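Local coordinates for protein intracellular growth locus, subunit C (Francisella tularensis subsp. tularensis, PDB 2QWU) that is encoded on the Francisella pathogenicity island and probably supports growth inside host cells, as a component of a type VI-like secretion system, at residues A[5-10]-A[190-195]; A[18-23]-A[138-143]; A[36-41]-A[71-76]; A[87-92]-A[178-183]; A[147-152]-A[182-187]. The protein carries 2 engineered substitutions. One frame throughout, in Å; residues are numbered along the deposited sequence. Where two conformers were deposited one is given.

Contact 1 (A[5-10]-A[190-195]); sequences EMITRQ and LPVCCA
The sulfur of Cys194 lies over one face of the Arg9 guanidinium, 4.0 Å from SG to NH2 of Arg9, with NE and CZ hardly farther off. Arg9 reaches this position by starting out trans to its own N (chi1 176°) and then folding at both chi2 and chi3, which carries the flat group back over the cysteine. The Cys194 side chain also presses on main chain, its CB standing 3.1 Å from Ile7 O. The same oxygen takes a CA-H...O contact from Cys194 CA at 3.2 Å, so one carbonyl is met twice by carbon atoms of a single residue. Beyond it Glu5 runs alongside Ala195: CB of Glu5 is 3.4 Å from CA of Ala195, and the bent chain brings OE1 of Glu5 to 3.5 Å from the methyl CB of Ala195. No direct hydrogen bond joins the two segments. Instead a water bridges them, accepting from Ile7 N at 2.8 Å and donating to Cys193 O at 2.9 Å. Thr8 then takes the N-cap position of helix 9-14, its hydroxyl bonded to Gln11 in the first turn. Around this junction Ile7 leans on Ile18 and Val20 of strand 18-21, Val12 of the helix packs against Ile7, Val192 and Cys194, and strand 189-193 pairs with strand 200-204 in a separate two-stranded sheet.

Contact 2 (A[18-23]-A[138-143]); sequences IHVRTD and GIMIDL
Met140, a selenomethionine, is the first residue of 138-143 to reach strand 18-21, and it does so with the end of its chain. CG and SE follow an extended course until a bend at chi3 (-61°) swings the methyl onto Val20, where CE is 3.7 Å from CG1 of Val20. The selenium itself comes to 4.0 Å between SE and the same CG1, and the two side chains meet aslant. Just past the end of the strand the methyl has a looser neighbour, with CE of Met140 4.3 Å from CG2 of Thr22. The hydroxyl of that threonine turns to its own segment, OG1 donating to Asp23 O at 3.0 Å from above the carbonyl plane.

Ile141 follows and takes the other branch of Val20. Its CD1 is 3.9 Å from CG2 of Val20, the two side chains sliding past each other in opposite directions, and the same methyl reaches back to Ile18, 4.0 Å from CD1 of Ile141 to CG2 of Ile18. Val20 is therefore divided between two partners: CG1, trans to the backbone N (chi1 169°), serves Met140, and CG2 serves Ile141. Nothing polar crosses the contact, which is a purely apolar seam in the protein interior.

The looped segment owes its shape partly to Gln129, whose side-chain amide bonds to Met140 N and Ile141 O. On one flank it is backbone-bonded to strand 189-193, Met140 with Cys193 and Asp142 with Pro191, while strand 18-21 is hydrogen-bonded along strand 71-79 at the edge of the main sheet.

Contact 3 (A[36-41]-A[71-76]); sequences MFIDSL and ASVIRM. Engineered in segment 36-41: Met36 (natural residue Leu). Engineered in segment 71-76: Met76 (natural residue Leu).
Two neighbouring strands of the main antiparallel sheet, 37-43 and 71-79, meet here, with Phe37 and Ser72 as a non-hydrogen-bonded pair and Ile38 and Ala71 as a hydrogen-bonded one. Ile38 N gives a nearly straight bond to Ala71 O, 2.9 Å long, and Val73 N donates to Met36 O at 3.0 Å. One step on, direct pairing gives way to a water that accepts from Met36 N and donates to Val73 O, 2.9 Å from it. Beyond this point strand 71-79 carries a classic beta bulge, Ile74 and Arg75 both facing Thr90 of the next strand.

On the face of Ile38 and Ala71 the methyl CB of Ala71 is met from two directions: CD2 of Leu41 lies 3.7 Å from that CB and CG1 of Ile38 4.0 Å. Ile38 holds CG1 between its backbone N and carbonyl carbon (chi1 52°), which sets that branch over Ala71, while its CG2 stands 4.3 Å from CG2 of Val73. Met36, an engineered selenomethionine in place of leucine, touches through its base, CB being 4.0 Å from CB of Val73. On the face of Phe37 and Ser72, CB of Phe37 sits 3.4 Å from Ala71 O, and the Ser72 hydroxyl is hydrogen-bonded to Tyr175.

Contact 4 (A[87-92]-A[178-183]); sequences ISITLG and ISIDGL
The methyl CG2 of Ile89 is the central bump, standing 3.9 Å from CD1 of Ile180 and equally 3.9 Å from CD1 of Leu183. Ile89 and Ile180 lie side by side and point the same way, whereas Leu183 comes in at a slant. The Ile89 rotamer explains the fit: CG1 departs trans to N (chi1 -170°), which tucks CG2 into the notch between the two tips. Leu91 continues the row, its CD1 4.2 Å from CD1 of Ile180.

The strands run antiparallel, and the pairs Ile89-Ile180 and Leu91-Ile178 are each closed by two backbone hydrogen bonds. Past them a beta bulge shifts the register, so that Ile87 pairs with Leu183. Gly182, with positive phi, turns the corner there, and its N donates to a water at 3.0 Å that in turn bonds weakly to Ile87 O. Beside the bulge, OD1 of Asp181 nestles against CB of Ser88 at 3.2 Å.

Thr90 and Ser179 share the other face, their hydroxyls OG1 and OG 3.9 Å apart. The two strands together are thus two-sided in their chemistry: an aliphatic surface of buried isoleucine and leucine, and a small, polar, partly exposed one, consistent with a strand pair with one side in the core and the other toward solvent.

Contact 5 (A[147-152]-A[182-187]); sequences ELYPIS and GLTTSQ
A side-chain hydroxyl takes the place of a main-chain donor here: OG1 of Thr185 donates to Glu147 O at 2.7 Å, tilted somewhat from the carbonyl plane. OG1 of Thr185 also accepts from Gln187 N at 3.2 Å, closing an ST turn, so the hydroxyl is used both as donor and as acceptor. Glu147 O is gripped a second time, by a water that donates to it at 2.8 Å and accepts from Ser186 N. Another water links Glu147 N to OE1 of Gln187.

Away from this polar end the strands pair regularly. Tyr149 and Thr184 exchange two backbone hydrogen bonds, and Ile151 N donates to Gly182 O. The side chains of Tyr149 and Thr184 run the same way, and with CG held between the tyrosine's N and carbonyl carbon (chi1 64°) the ring lies alongside the threonine. The threonine methyl makes a CH-pi contact over the ring face, CG2 of Thr184 3.8 Å from the centroid of the Tyr149 ring and 29° off the normal. The hydroxyl of Thr184 bonds to Pro85 O. Ile151 crosses Thr184 at about a right angle, CG1 of Ile151 3.8 Å from CB of Thr184, and on the interior side Leu148 likewise crosses Leu183, CD1 to CD1 3.9 Å. The other Leu183 methyl, CD2, is 3.5 Å from Tyr149 O.

Chemically, the contact changes character along its length: an apolar and aromatic centre backed by regular strand bonds gives way at the Glu147 end to bonds made through a hydroxyl and through waters instead of direct backbone pairs.

How the contacts relate
Contacts 2, 3, 4 and 5 all reach the one large antiparallel sheet, while contact 1 joins the N-terminal segment to a separate small one. Backbone bonds carry the chain of neighbours onward: Cys193 N to Met140 O (3.1 Å) between contacts 1 and 2, Thr22 N to Ile74 O (2.9 Å) between 2 and 3, Thr90 N to Arg75 O (2.8 Å) between 3 and 4. Contacts 4 and 5 share Gly182 and Leu183, and Ile87 CD1 rests on Leu148 CD2 at 3.7 Å. The centre of contact 3 lies nearest the centre of the chain, about 4 Å from it, whereas the centres of contacts 1 and 5 are about 22 Å apart.

Contact 1 (A[5-10]-A[190-195])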
# COMPACT_ATOMS: atom_id res chain seq x y z
N GLU A 5 16.51 -8.12 4.85
CA GLU A 5 15.29 -7.51 5.37
C GLU A 5 14.97 -6.19 4.64
O GLU A 5 15.83 -5.29 4.54
CB GLU A 5 15.54 -7.19 6.84
CG GLU A 5 16.62 -6.10 6.95
CD GLU A 5 17.64 -6.28 8.04
OE1 GLU A 5 17.35 -5.87 9.18
OE2 GLU A 5 18.75 -6.80 7.78
N MSE A 6 13.73 -6.04 4.18
CA MSE A 6 13.34 -4.81 3.53
C MSE A 6 13.49 -3.59 4.47
O MSE A 6 13.95 -2.52 4.06
CB MSE A 6 11.91 -4.94 3.03
CG MSE A 6 11.38 -3.74 2.22
SE MSE A 6 11.99 -3.73 0.52
CE MSE A 6 11.53 -5.10 -0.06
N ILE A 7 13.10 -3.73 5.73
CA ILE A 7 13.28 -2.62 6.67
C ILE A 7 14.31 -3.02 7.72
O ILE A 7 14.12 -4.01 8.45
CB ILE A 7 11.98 -2.29 7.34
CG1 ILE A 7 10.93 -1.92 6.25
CG2 ILE A 7 12.20 -1.12 8.31
CD1 ILE A 7 9.51 -1.80 6.82
N THR A 8 15.41 -2.25 7.80
CA THR A 8 16.49 -2.57 8.74
C THR A 8 16.29 -1.91 10.11
O THR A 8 15.72 -0.82 10.21
CB THR A 8 17.91 -2.10 8.17
OG1 THR A 8 17.92 -0.66 8.07
CG2 THR A 8 18.15 -2.71 6.79
N ARG A 9 16.79 -2.55 11.17
CA ARG A 9 16.69 -1.98 12.51
C ARG A 9 17.33 -0.58 12.54
O ARG A 9 16.82 0.33 13.19
CB ARG A 9 17.34 -2.91 13.52
CG ARG A 9 17.36 -2.34 14.93
CD ARG A 9 15.98 -1.89 15.40
NE ARG A 9 15.00 -2.96 15.32
CZ ARG A 9 13.73 -2.83 15.69
NH1 ARG A 9 13.29 -1.67 16.16
NH2 ARG A 9 12.90 -3.87 15.59
N GLN A 10 18.46 -0.42 11.85
CA GLN A 10 19.13 0.88 11.76
C GLN A 10 18.19 1.98 11.21
O GLN A 10 18.13 3.08 11.75
CB GLN A 10 20.36 0.77 10.85
CG GLN A 10 20.95 2.15 10.41
CD GLN A 10 21.65 2.90 11.53
OE1 GLN A 10 22.18 2.29 12.48
NE2 GLN A 10 21.69 4.23 11.42
N LEU A 190 3.89 3.56 13.00
CA LEU A 190 3.42 2.39 12.30
C LEU A 190 4.17 1.17 12.82
O LEU A 190 5.38 1.22 13.03
CB LEU A 190 3.76 2.51 10.79
CG LEU A 190 2.87 3.45 9.94
CD1 LEU A 190 3.50 3.69 8.59
CD2 LEU A 190 1.47 2.86 9.80
N PRO A 191 3.48 0.02 12.97
CA PRO A 191 4.18 -1.19 13.43
C PRO A 191 5.04 -1.70 12.23
O PRO A 191 4.61 -1.62 11.06
CB PRO A 191 3.03 -2.18 13.71
CG PRO A 191 1.89 -1.36 13.98
CD PRO A 191 2.02 -0.18 13.00
N VAL A 192 6.26 -2.17 12.51
CA VAL A 192 7.15 -2.71 11.48
C VAL A 192 7.82 -3.97 12.01
O VAL A 192 7.70 -4.30 13.18
CB VAL A 192 8.26 -1.68 11.07
CG1 VAL A 192 7.59 -0.45 10.50
CG2 VAL A 192 9.18 -1.38 12.26
N CYS A 193 8.48 -4.69 11.13
CA CYS A 193 9.25 -5.86 11.56
C CYS A 193 10.42 -5.91 10.62
O CYS A 193 10.25 -5.75 9.39
CB CYS A 193 8.46 -7.15 11.43
SG CYS A 193 9.36 -8.54 12.24
N CYS A 194 11.59 -6.16 11.21
CA CYS A 194 12.84 -6.15 10.46
C CYS A 194 13.32 -7.52 10.01
O CYS A 194 12.49 -8.28 9.49
CB CYS A 194 13.89 -5.37 11.28
SG CYS A 194 13.28 -3.67 11.66
N ALA A 195 14.61 -7.85 10.21
CA ALA A 195 15.18 -9.09 9.67
C ALA A 195 14.48 -10.40 10.03
O ALA A 195 14.10 -11.19 9.15
CB ALA A 195 16.70 -9.18 10.06
O HOH W 1 11.55 -5.83 6.81

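Contact 2 (A[18-23]-A[138-143])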
# COMPACT_ATOMS: atom_id res chain seq x y z
N ILE A 18 11.84 5.07 5.30
CA ILE A 18 11.51 3.66 5.26
C ILE A 18 10.97 3.48 3.86
O ILE A 18 10.16 4.32 3.36
CB ILE A 18 10.41 3.31 6.31
CG1 ILE A 18 10.98 3.48 7.73
CG2 ILE A 18 9.92 1.88 6.14
CD1 ILE A 18 9.99 3.14 8.80
N HIS A 19 11.41 2.42 3.21
CA HIS A 19 11.01 2.18 1.85
C HIS A 19 10.70 0.70 1.68
O HIS A 19 11.46 -0.16 2.12
CB HIS A 19 12.16 2.57 0.89
CG HIS A 19 11.81 2.48 -0.56
ND1 HIS A 19 12.20 1.43 -1.35
CD2 HIS A 19 11.14 3.34 -1.36
CE1 HIS A 19 11.82 1.65 -2.60
NE2 HIS A 19 11.17 2.80 -2.64
N VAL A 20 9.57 0.42 1.06
CA VAL A 20 9.22 -0.97 0.78
C VAL A 20 8.88 -1.07 -0.69
O VAL A 20 8.24 -0.17 -1.28
CB VAL A 20 8.01 -1.50 1.61
CG1 VAL A 20 7.57 -2.87 1.02
CG2 VAL A 20 8.39 -1.68 3.10
N ARG A 21 9.26 -2.16 -1.30
CA ARG A 21 8.97 -2.34 -2.69
C ARG A 21 8.87 -3.83 -2.96
O ARG A 21 9.72 -4.62 -2.47
CB ARG A 21 10.09 -1.74 -3.50
CG ARG A 21 10.14 -2.13 -4.95
CD ARG A 21 11.60 -2.12 -5.30
NE ARG A 21 12.15 -0.82 -4.96
CZ ARG A 21 12.33 0.15 -5.85
NH1 ARG A 21 12.00 -0.08 -7.13
NH2 ARG A 21 12.79 1.33 -5.48
N THR A 22 7.85 -4.21 -3.71
CA THR A 22 7.66 -5.60 -4.05
C THR A 22 7.54 -5.68 -5.57
O THR A 22 7.47 -4.65 -6.26
CB THR A 22 6.31 -6.17 -3.45
OG1 THR A 22 5.19 -5.68 -4.21
CG2 THR A 22 6.16 -5.72 -2.00
N ASP A 23 7.52 -6.90 -6.11
CA ASP A 23 7.27 -7.07 -7.54
C ASP A 23 5.79 -6.61 -7.80
O ASP A 23 4.93 -6.77 -6.94
CB ASP A 23 7.45 -8.54 -7.91
CG ASP A 23 8.91 -8.93 -8.00
OD1 ASP A 23 9.77 -8.00 -8.09
OD2 ASP A 23 9.21 -10.15 -8.00
N GLY A 138 6.46 -12.67 8.52
CA GLY A 138 6.17 -11.56 9.42
C GLY A 138 5.76 -10.37 8.56
O GLY A 138 5.77 -10.48 7.35
N ILE A 139 5.38 -9.26 9.19
CA ILE A 139 5.04 -8.08 8.39
C ILE A 139 6.32 -7.34 8.03
O ILE A 139 7.40 -7.66 8.56
CB ILE A 139 4.20 -7.05 9.20
CG1 ILE A 139 5.00 -6.48 10.40
CG2 ILE A 139 2.85 -7.70 9.67
CD1 ILE A 139 4.28 -5.30 11.13
N MSE A 140 6.18 -6.41 7.08
CA MSE A 140 7.25 -5.44 6.82
C MSE A 140 6.70 -4.19 7.53
O MSE A 140 7.31 -3.66 8.42
CB MSE A 140 7.47 -5.18 5.33
CG MSE A 140 8.26 -6.39 4.70
SE MSE A 140 8.55 -6.26 2.84
CE MSE A 140 6.82 -6.24 2.24
N ILE A 141 5.50 -3.75 7.14
CA ILE A 141 4.83 -2.60 7.78
C ILE A 141 3.33 -2.97 7.91
O ILE A 141 2.72 -3.46 6.96
CB ILE A 141 4.83 -1.36 6.89
CG1 ILE A 141 6.23 -0.97 6.49
CG2 ILE A 141 4.12 -0.24 7.65
CD1 ILE A 141 6.23 0.32 5.62
N ASP A 142 2.73 -2.66 9.06
CA ASP A 142 1.27 -2.89 9.23
C ASP A 142 0.56 -1.58 8.83
O ASP A 142 0.57 -0.58 9.56
CB ASP A 142 0.94 -3.24 10.71
CG ASP A 142 -0.50 -3.66 10.91
OD1 ASP A 142 -1.31 -3.41 9.98
OD2 ASP A 142 -0.85 -4.24 11.99
N LEU A 143 -0.04 -1.58 7.65
CA LEU A 143 -0.70 -0.39 7.13
C LEU A 143 -2.20 -0.34 7.49
O LEU A 143 -2.91 0.54 7.05
CB LEU A 143 -0.59 -0.38 5.58
CG LEU A 143 0.87 -0.25 5.11
CD1 LEU A 143 0.89 -0.40 3.56
CD2 LEU A 143 1.47 1.09 5.55

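Contact 3 (A[36-41]-A[71-76])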
# COMPACT_ATOMS: atom_id res chain seq x y z
N MSE A 36 2.45 -7.37 -0.30
CA MSE A 36 1.58 -6.59 0.58
C MSE A 36 0.28 -6.30 -0.12
O MSE A 36 0.26 -6.02 -1.30
CB MSE A 36 2.26 -5.26 0.97
CG MSE A 36 3.37 -5.39 1.95
SE MSE A 36 4.04 -3.64 2.37
CE MSE A 36 2.63 -3.07 3.09
N PHE A 37 -0.84 -6.46 0.59
CA PHE A 37 -2.08 -6.12 0.01
C PHE A 37 -3.08 -5.77 1.12
O PHE A 37 -2.85 -6.08 2.31
CB PHE A 37 -2.57 -7.26 -0.91
CG PHE A 37 -2.74 -8.62 -0.20
CD1 PHE A 37 -3.90 -8.91 0.50
CD2 PHE A 37 -1.73 -9.59 -0.28
CE1 PHE A 37 -4.09 -10.20 1.12
CE2 PHE A 37 -1.89 -10.88 0.32
CZ PHE A 37 -3.10 -11.17 1.03
N ILE A 38 -4.14 -5.06 0.73
CA ILE A 38 -5.12 -4.61 1.71
C ILE A 38 -6.53 -5.05 1.34
O ILE A 38 -6.90 -5.10 0.18
CB ILE A 38 -5.05 -3.08 1.86
CG1 ILE A 38 -5.14 -2.40 0.46
CG2 ILE A 38 -3.74 -2.68 2.58
CD1 ILE A 38 -5.18 -0.86 0.52
N ASP A 39 -7.36 -5.32 2.36
CA ASP A 39 -8.69 -5.88 2.07
C ASP A 39 -9.76 -4.86 1.71
O ASP A 39 -10.89 -5.25 1.32
CB ASP A 39 -9.15 -6.82 3.23
CG ASP A 39 -9.43 -6.09 4.51
OD1 ASP A 39 -9.32 -4.85 4.54
OD2 ASP A 39 -9.80 -6.78 5.54
N SER A 40 -9.41 -3.59 1.78
CA SER A 40 -10.32 -2.54 1.36
C SER A 40 -9.51 -1.30 1.02
O SER A 40 -8.39 -1.15 1.49
CB SER A 40 -11.37 -2.23 2.42
OG SER A 40 -10.82 -1.49 3.47
N LEU A 41 -10.07 -0.42 0.19
CA LEU A 41 -9.41 0.79 -0.19
C LEU A 41 -10.46 1.80 -0.65
O LEU A 41 -11.30 1.52 -1.51
CB LEU A 41 -8.41 0.54 -1.36
CG LEU A 41 -7.80 1.82 -1.99
CD1 LEU A 41 -6.90 2.54 -1.03
CD2 LEU A 41 -7.07 1.42 -3.29
N ALA A 71 -6.74 -4.00 -3.15
CA ALA A 71 -5.55 -3.41 -3.78
C ALA A 71 -4.31 -4.06 -3.25
O ALA A 71 -4.31 -4.59 -2.14
CB ALA A 71 -5.45 -1.91 -3.45
N SER A 72 -3.24 -4.05 -4.06
CA SER A 72 -1.96 -4.52 -3.59
C SER A 72 -1.20 -3.21 -3.28
O SER A 72 -1.56 -2.12 -3.79
CB SER A 72 -1.19 -5.25 -4.69
OG SER A 72 -0.98 -4.35 -5.78
N VAL A 73 -0.22 -3.31 -2.38
CA VAL A 73 0.67 -2.16 -2.13
C VAL A 73 2.00 -2.60 -2.74
O VAL A 73 2.61 -3.56 -2.25
CB VAL A 73 0.85 -1.85 -0.65
CG1 VAL A 73 1.79 -0.68 -0.50
CG2 VAL A 73 -0.50 -1.51 -0.03
N ILE A 74 2.40 -1.94 -3.83
CA ILE A 74 3.61 -2.29 -4.59
C ILE A 74 4.85 -1.54 -4.11
O ILE A 74 5.96 -2.10 -4.12
CB ILE A 74 3.38 -2.01 -6.11
CG1 ILE A 74 2.27 -2.93 -6.64
CG2 ILE A 74 4.59 -2.24 -6.92
CD1 ILE A 74 1.61 -2.38 -7.93
N ARG A 75 4.66 -0.28 -3.72
CA ARG A 75 5.76 0.51 -3.20
C ARG A 75 5.24 1.50 -2.23
O ARG A 75 4.09 1.99 -2.35
CB ARG A 75 6.47 1.28 -4.30
CG ARG A 75 6.69 0.49 -5.50
CD ARG A 75 7.18 1.37 -6.66
NE ARG A 75 8.46 2.02 -6.38
CZ ARG A 75 9.56 1.82 -7.11
NH1 ARG A 75 9.58 0.98 -8.15
NH2 ARG A 75 10.66 2.50 -6.82
N MSE A 76 6.08 1.78 -1.24
CA MSE A 76 5.70 2.80 -0.31
C MSE A 76 6.96 3.43 0.23
O MSE A 76 7.94 2.72 0.45
CB MSE A 76 4.90 2.26 0.86
CG MSE A 76 4.27 3.36 1.62
SE MSE A 76 3.06 2.67 2.81
CE MSE A 76 2.49 4.25 3.48
O HOH W 2 2.77 -6.34 -3.16

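Contact 4 (A[87-92]-A[178-183])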
# COMPACT_ATOMS: atom_id res chain seq x y z
N ILE A 87 4.93 11.15 2.28
CA ILE A 87 4.69 9.78 1.85
C ILE A 87 4.33 9.66 0.40
O ILE A 87 3.60 10.50 -0.16
CB ILE A 87 3.48 9.21 2.73
CG1 ILE A 87 3.93 9.14 4.19
CG2 ILE A 87 3.03 7.85 2.25
CD1 ILE A 87 2.75 8.75 5.12
N SER A 88 4.83 8.60 -0.23
CA SER A 88 4.42 8.28 -1.60
C SER A 88 4.01 6.81 -1.54
O SER A 88 4.50 6.05 -0.72
CB SER A 88 5.56 8.52 -2.64
OG SER A 88 6.68 7.72 -2.35
N ILE A 89 3.05 6.43 -2.37
CA ILE A 89 2.58 5.05 -2.39
C ILE A 89 2.18 4.64 -3.78
O ILE A 89 1.72 5.46 -4.58
CB ILE A 89 1.38 4.87 -1.36
CG1 ILE A 89 1.05 3.38 -1.18
CG2 ILE A 89 0.08 5.60 -1.87
CD1 ILE A 89 0.05 3.19 -0.01
N THR A 90 2.36 3.37 -4.09
CA THR A 90 1.98 2.81 -5.39
C THR A 90 1.09 1.60 -5.11
O THR A 90 1.48 0.71 -4.37
CB THR A 90 3.22 2.37 -6.19
OG1 THR A 90 4.03 3.54 -6.46
CG2 THR A 90 2.79 1.83 -7.54
N LEU A 91 -0.15 1.66 -5.65
CA LEU A 91 -1.13 0.61 -5.42
C LEU A 91 -1.52 -0.07 -6.73
O LEU A 91 -1.54 0.57 -7.76
CB LEU A 91 -2.41 1.24 -4.80
CG LEU A 91 -2.21 2.01 -3.48
CD1 LEU A 91 -3.28 3.05 -3.29
CD2 LEU A 91 -2.26 1.02 -2.37
N GLY A 92 -1.81 -1.37 -6.67
CA GLY A 92 -2.25 -2.10 -7.85
C GLY A 92 -3.73 -2.41 -7.64
O GLY A 92 -4.09 -2.93 -6.60
N ILE A 178 -1.59 2.66 -9.54
CA ILE A 178 -1.91 4.01 -9.06
C ILE A 178 -0.72 4.49 -8.26
O ILE A 178 -0.37 3.91 -7.22
CB ILE A 178 -3.19 4.00 -8.12
CG1 ILE A 178 -4.36 3.40 -8.88
CG2 ILE A 178 -3.45 5.34 -7.56
CD1 ILE A 178 -5.61 3.25 -7.92
N SER A 179 -0.08 5.54 -8.77
CA SER A 179 1.12 6.11 -8.11
C SER A 179 0.75 7.44 -7.55
O SER A 179 0.34 8.31 -8.29
CB SER A 179 2.29 6.32 -9.11
OG SER A 179 2.62 5.10 -9.76
N ILE A 180 0.92 7.60 -6.24
CA ILE A 180 0.52 8.84 -5.58
C ILE A 180 1.70 9.40 -4.82
O ILE A 180 2.41 8.67 -4.13
CB ILE A 180 -0.62 8.58 -4.55
CG1 ILE A 180 -1.64 7.62 -5.17
CG2 ILE A 180 -1.27 9.93 -4.17
CD1 ILE A 180 -2.69 7.14 -4.15
N ASP A 181 1.92 10.72 -4.95
CA ASP A 181 3.05 11.36 -4.25
C ASP A 181 2.50 12.58 -3.52
O ASP A 181 1.41 13.04 -3.80
CB ASP A 181 4.12 11.85 -5.26
CG ASP A 181 4.77 10.72 -6.08
OD1 ASP A 181 5.56 9.90 -5.52
OD2 ASP A 181 4.47 10.65 -7.30
N GLY A 182 3.27 13.07 -2.55
CA GLY A 182 2.91 14.26 -1.78
C GLY A 182 1.79 14.07 -0.76
O GLY A 182 0.93 14.94 -0.59
N LEU A 183 1.79 12.92 -0.11
CA LEU A 183 0.77 12.60 0.88
C LEU A 183 1.39 12.71 2.27
O LEU A 183 2.58 12.77 2.41
CB LEU A 183 0.31 11.14 0.69
CG LEU A 183 -0.47 10.79 -0.58
CD1 LEU A 183 -0.66 9.24 -0.69
CD2 LEU A 183 -1.83 11.50 -0.52
O HOH W 3 5.98 12.13 -1.81

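Contact 5 (A[147-152]-A[182-187])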
# COMPACT_ATOMS: atom_id res chain seq x y z
N GLU A 147 -4.92 6.32 7.18
CA GLU A 147 -5.58 7.33 6.37
C GLU A 147 -4.53 8.34 5.91
O GLU A 147 -3.81 8.95 6.72
CB GLU A 147 -6.66 8.09 7.13
CG GLU A 147 -7.43 9.05 6.21
CD GLU A 147 -8.74 9.54 6.84
OE1 GLU A 147 -8.72 10.60 7.50
OE2 GLU A 147 -9.79 8.86 6.71
N LEU A 148 -4.43 8.48 4.60
CA LEU A 148 -3.47 9.41 4.01
C LEU A 148 -4.23 10.56 3.33
O LEU A 148 -5.38 10.41 2.90
CB LEU A 148 -2.66 8.70 2.93
CG LEU A 148 -1.92 7.40 3.34
CD1 LEU A 148 -1.41 6.62 2.04
CD2 LEU A 148 -0.72 7.73 4.18
N TYR A 149 -3.58 11.72 3.22
CA TYR A 149 -4.25 12.85 2.58
C TYR A 149 -3.15 13.72 1.99
O TYR A 149 -1.99 13.59 2.34
CB TYR A 149 -5.13 13.61 3.62
CG TYR A 149 -4.38 14.25 4.76
CD1 TYR A 149 -3.82 15.49 4.61
CD2 TYR A 149 -4.27 13.61 5.99
CE1 TYR A 149 -3.14 16.11 5.68
CE2 TYR A 149 -3.59 14.18 7.04
CZ TYR A 149 -3.04 15.44 6.89
OH TYR A 149 -2.40 16.03 7.95
N PRO A 150 -3.50 14.64 1.08
CA PRO A 150 -2.48 15.49 0.46
C PRO A 150 -1.88 16.51 1.38
O PRO A 150 -2.59 17.11 2.19
CB PRO A 150 -3.24 16.21 -0.66
CG PRO A 150 -4.44 15.32 -0.92
CD PRO A 150 -4.82 14.84 0.45
N ILE A 151 -0.58 16.74 1.25
CA ILE A 151 0.07 17.78 2.04
C ILE A 151 -0.54 19.09 1.53
O ILE A 151 -0.90 19.98 2.32
CB ILE A 151 1.59 17.80 1.78
CG1 ILE A 151 2.26 16.59 2.46
CG2 ILE A 151 2.16 19.11 2.32
CD1 ILE A 151 3.59 16.19 1.85
N SER A 152 -0.68 19.19 0.21
CA SER A 152 -1.26 20.36 -0.44
C SER A 152 -1.52 20.01 -1.90
O SER A 152 -1.01 19.02 -2.39
CB SER A 152 -0.29 21.53 -0.38
OG SER A 152 0.78 21.31 -1.28
N GLY A 182 3.27 13.07 -2.55
CA GLY A 182 2.91 14.26 -1.78
C GLY A 182 1.79 14.07 -0.76
O GLY A 182 0.93 14.94 -0.59
N LEU A 183 1.79 12.92 -0.11
CA LEU A 183 0.77 12.60 0.88
C LEU A 183 1.39 12.71 2.27
O LEU A 183 2.58 12.77 2.41
CB LEU A 183 0.31 11.14 0.69
CG LEU A 183 -0.47 10.79 -0.58
CD1 LEU A 183 -0.66 9.24 -0.69
CD2 LEU A 183 -1.83 11.50 -0.52
N THR A 184 0.55 12.79 3.28
CA THR A 184 1.06 12.77 4.65
C THR A 184 -0.06 12.06 5.43
O THR A 184 -0.98 11.53 4.84
CB THR A 184 1.34 14.18 5.19
OG1 THR A 184 1.89 14.05 6.51
CG2 THR A 184 0.06 15.00 5.26
N THR A 185 0.03 11.99 6.75
CA THR A 185 -1.04 11.33 7.53
C THR A 185 -0.94 11.92 8.93
O THR A 185 0.11 12.41 9.30
CB THR A 185 -0.75 9.79 7.62
OG1 THR A 185 -1.72 9.14 8.48
CG2 THR A 185 0.63 9.53 8.25
N SER A 186 -2.01 11.88 9.73
CA SER A 186 -1.93 12.35 11.12
C SER A 186 -1.52 11.23 12.07
O SER A 186 -1.33 11.46 13.28
CB SER A 186 -3.28 12.86 11.61
OG SER A 186 -3.87 13.69 10.66
N GLN A 187 -1.42 10.01 11.55
CA GLN A 187 -1.03 8.86 12.39
C GLN A 187 0.44 9.07 12.72
O GLN A 187 1.25 9.40 11.83
CB GLN A 187 -1.29 7.54 11.62
CG GLN A 187 -0.98 6.30 12.40
CD GLN A 187 -1.56 5.04 11.76
OE1 GLN A 187 -2.70 5.05 11.26
NE2 GLN A 187 -0.78 3.95 11.79
O HOH W 4 -4.47 10.80 8.67
O HOH W 5 -4.55 6.73 10.13